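Long-range contact in IMPACT family member YigZ (Escherichia coli, PDB 1VI7), which is of unknown function but may bind anions and guanyl ribonucleotides and hydrolyse ribonucleoside triphosphates: residues H54-W59 / D75-G80. Sequence-based numbering, arbitrary orientation.
Sequences HHCVAW and DGEPAG
The imidazole of His54 lies against the carboxylate of Glu77, face to face, the two planes only 18° apart. Glu77 CD sits 3.6 Å from His54 CD2, displaced toward the rim of the ring rather than over its middle. The CG methylene, by contrast, is nearly above the centre, 4.0 Å from the His54 ring centroid, in a CH-pi contact on the same face. The two side chains cross at about a right angle, and a bend at chi2 lets both the methylene and the carboxylate of the glutamate face the same side of the ring. Glu77 OE1 also forms a salt bridge with Arg104 and a hydrogen bond with Tyr120, which probably help hold the carboxylate in place.

The ring's own polar edge faces the backbone. His54 ND1 donates to the carbonyl O of Asp75 at 2.8 Å, the acceptor tilted 19° from the ring plane, and this bond and the stacked glutamate together should restrain the ring's rotation. It also implies that ND1 carries a proton here.

Asp75 answers from its side chain. With CG anti to the backbone N (chi1 168°), OD2 swings across to accept from His55 N at 2.6 Å, through its anti side and well out of the carboxylate plane. The His55 ring stands beside this bond, its NE2 held by His49 O. Further in, Cys56 SG rests 4.1 Å from Glu77 CG, next to Tyr120 of helix 113-128.

Two bonds between side chain and backbone, one in each direction, and a histidine-carboxylate stack thus tie the residues leading into strand 57-60 to the loop between edge strand 71-73 and helix 84-93, at the margin of the antiparallel five-stranded sheet in the UPF0029 region of this IMPACT-family protein.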
loop_
_atom_site.group_PDB
_atom_site.type_symbol
_atom_site.label_atom_id
_atom_site.label_comp_id
_atom_site.label_asym_id
_atom_site.label_seq_id
_atom_site.Cartn_x
_atom_site.Cartn_y
_atom_site.Cartn_z
ATOM N N HIS A 54 13.690 7.881 19.552
ATOM C CA HIS A 54 12.624 6.988 19.153
ATOM C C HIS A 54 12.188 7.174 17.710
ATOM O O HIS A 54 12.429 8.226 17.096
ATOM C CB HIS A 54 11.393 7.127 20.072
ATOM C CG HIS A 54 11.701 6.989 21.531
ATOM N ND1 HIS A 54 11.986 5.785 22.133
ATOM C CD2 HIS A 54 11.857 7.928 22.493
ATOM C CE1 HIS A 54 12.290 5.991 23.398
ATOM N NE2 HIS A 54 12.222 7.289 23.651
ATOM N N HIS A 55 11.689 6.089 17.107
ATOM C CA HIS A 55 11.199 6.042 15.748
ATOM C C HIS A 55 9.960 5.139 15.630
ATOM O O HIS A 55 9.990 4.054 15.060
ATOM C CB HIS A 55 12.269 5.603 14.754
ATOM C CG HIS A 55 13.563 6.355 14.798
ATOM N ND1 HIS A 55 14.538 6.066 15.745
ATOM C CD2 HIS A 55 14.025 7.431 14.126
ATOM C CE1 HIS A 55 15.549 6.907 15.621
ATOM N NE2 HIS A 55 15.269 7.744 14.645
ATOM N N CYS A 56 8.843 5.590 16.152
ATOM C CA CYS A 56 7.563 4.901 16.173
ATOM C C CYS A 56 6.907 4.788 14.810
ATOM O O CYS A 56 7.037 5.645 13.932
ATOM C CB CYS A 56 6.668 5.582 17.209
ATOM S SG CYS A 56 7.593 6.249 18.643
ATOM N N VAL A 57 6.232 3.672 14.532
ATOM C CA VAL A 57 5.717 3.343 13.222
ATOM C C VAL A 57 4.246 2.945 13.238
ATOM O O VAL A 57 3.821 2.355 14.226
ATOM C CB VAL A 57 6.468 2.072 12.694
ATOM C CG1 VAL A 57 6.128 1.753 11.253
ATOM C CG2 VAL A 57 7.968 2.182 12.910
ATOM N N ALA A 58 3.638 2.808 12.073
ATOM C CA ALA A 58 2.244 2.380 11.924
ATOM C C ALA A 58 1.919 2.332 10.428
ATOM O O ALA A 58 2.523 3.166 9.716
ATOM C CB ALA A 58 1.329 3.412 12.572
ATOM N N TRP A 59 1.035 1.459 9.985
ATOM C CA TRP A 59 0.728 1.393 8.557
ATOM C C TRP A 59 -0.575 0.648 8.301
ATOM O O TRP A 59 -1.119 0.067 9.239
ATOM C CB TRP A 59 1.875 0.769 7.788
ATOM C CG TRP A 59 2.156 -0.680 8.032
ATOM C CD1 TRP A 59 1.448 -1.743 7.538
ATOM C CD2 TRP A 59 3.234 -1.255 8.781
ATOM N NE1 TRP A 59 1.996 -2.926 7.962
ATOM C CE2 TRP A 59 3.093 -2.650 8.734
ATOM C CE3 TRP A 59 4.297 -0.705 9.506
ATOM C CZ2 TRP A 59 3.972 -3.528 9.362
ATOM C CZ3 TRP A 59 5.166 -1.577 10.146
ATOM C CH2 TRP A 59 5.012 -2.970 10.054
ATOM N N ASP A 75 8.724 1.248 19.812
ATOM C CA ASP A 75 10.171 1.467 19.831
ATOM C C ASP A 75 10.579 2.205 21.097
ATOM O O ASP A 75 11.033 3.356 21.071
ATOM C CB ASP A 75 10.627 2.132 18.552
ATOM C CG ASP A 75 12.030 2.676 18.538
ATOM O OD1 ASP A 75 12.988 1.874 18.553
ATOM O OD2 ASP A 75 12.157 3.920 18.547
ATOM N N GLY A 76 10.294 1.559 22.246
ATOM C CA GLY A 76 10.725 2.110 23.509
ATOM C C GLY A 76 9.823 3.095 24.185
ATOM O O GLY A 76 10.066 3.393 25.379
ATOM N N GLU A 77 8.823 3.645 23.495
ATOM C CA GLU A 77 7.874 4.557 24.176
ATOM C C GLU A 77 6.859 3.671 24.907
ATOM O O GLU A 77 6.588 2.535 24.482
ATOM C CB GLU A 77 7.242 5.512 23.209
ATOM C CG GLU A 77 7.994 6.695 22.681
ATOM C CD GLU A 77 8.464 7.709 23.694
ATOM O OE1 GLU A 77 8.645 8.893 23.338
ATOM O OE2 GLU A 77 8.704 7.308 24.861
ATOM N N PRO A 78 6.327 4.125 26.022
ATOM C CA PRO A 78 5.397 3.352 26.824
ATOM C C PRO A 78 4.314 2.683 26.026
ATOM O O PRO A 78 3.555 3.338 25.309
ATOM C CB PRO A 78 4.866 4.323 27.838
ATOM C CG PRO A 78 5.434 5.656 27.542
ATOM C CD PRO A 78 6.600 5.458 26.619
ATOM N N ALA A 79 4.111 1.401 26.196
ATOM C CA ALA A 79 3.130 0.615 25.477
ATOM C C ALA A 79 1.816 1.336 25.215
ATOM O O ALA A 79 1.302 2.024 26.101
ATOM C CB ALA A 79 2.872 -0.698 26.208
ATOM N N GLY A 80 1.273 1.183 24.018
ATOM C CA GLY A 80 0.049 1.725 23.527
ATOM C C GLY A 80 -0.033 3.246 23.476
ATOM O O GLY A 80 -1.139 3.811 23.336
#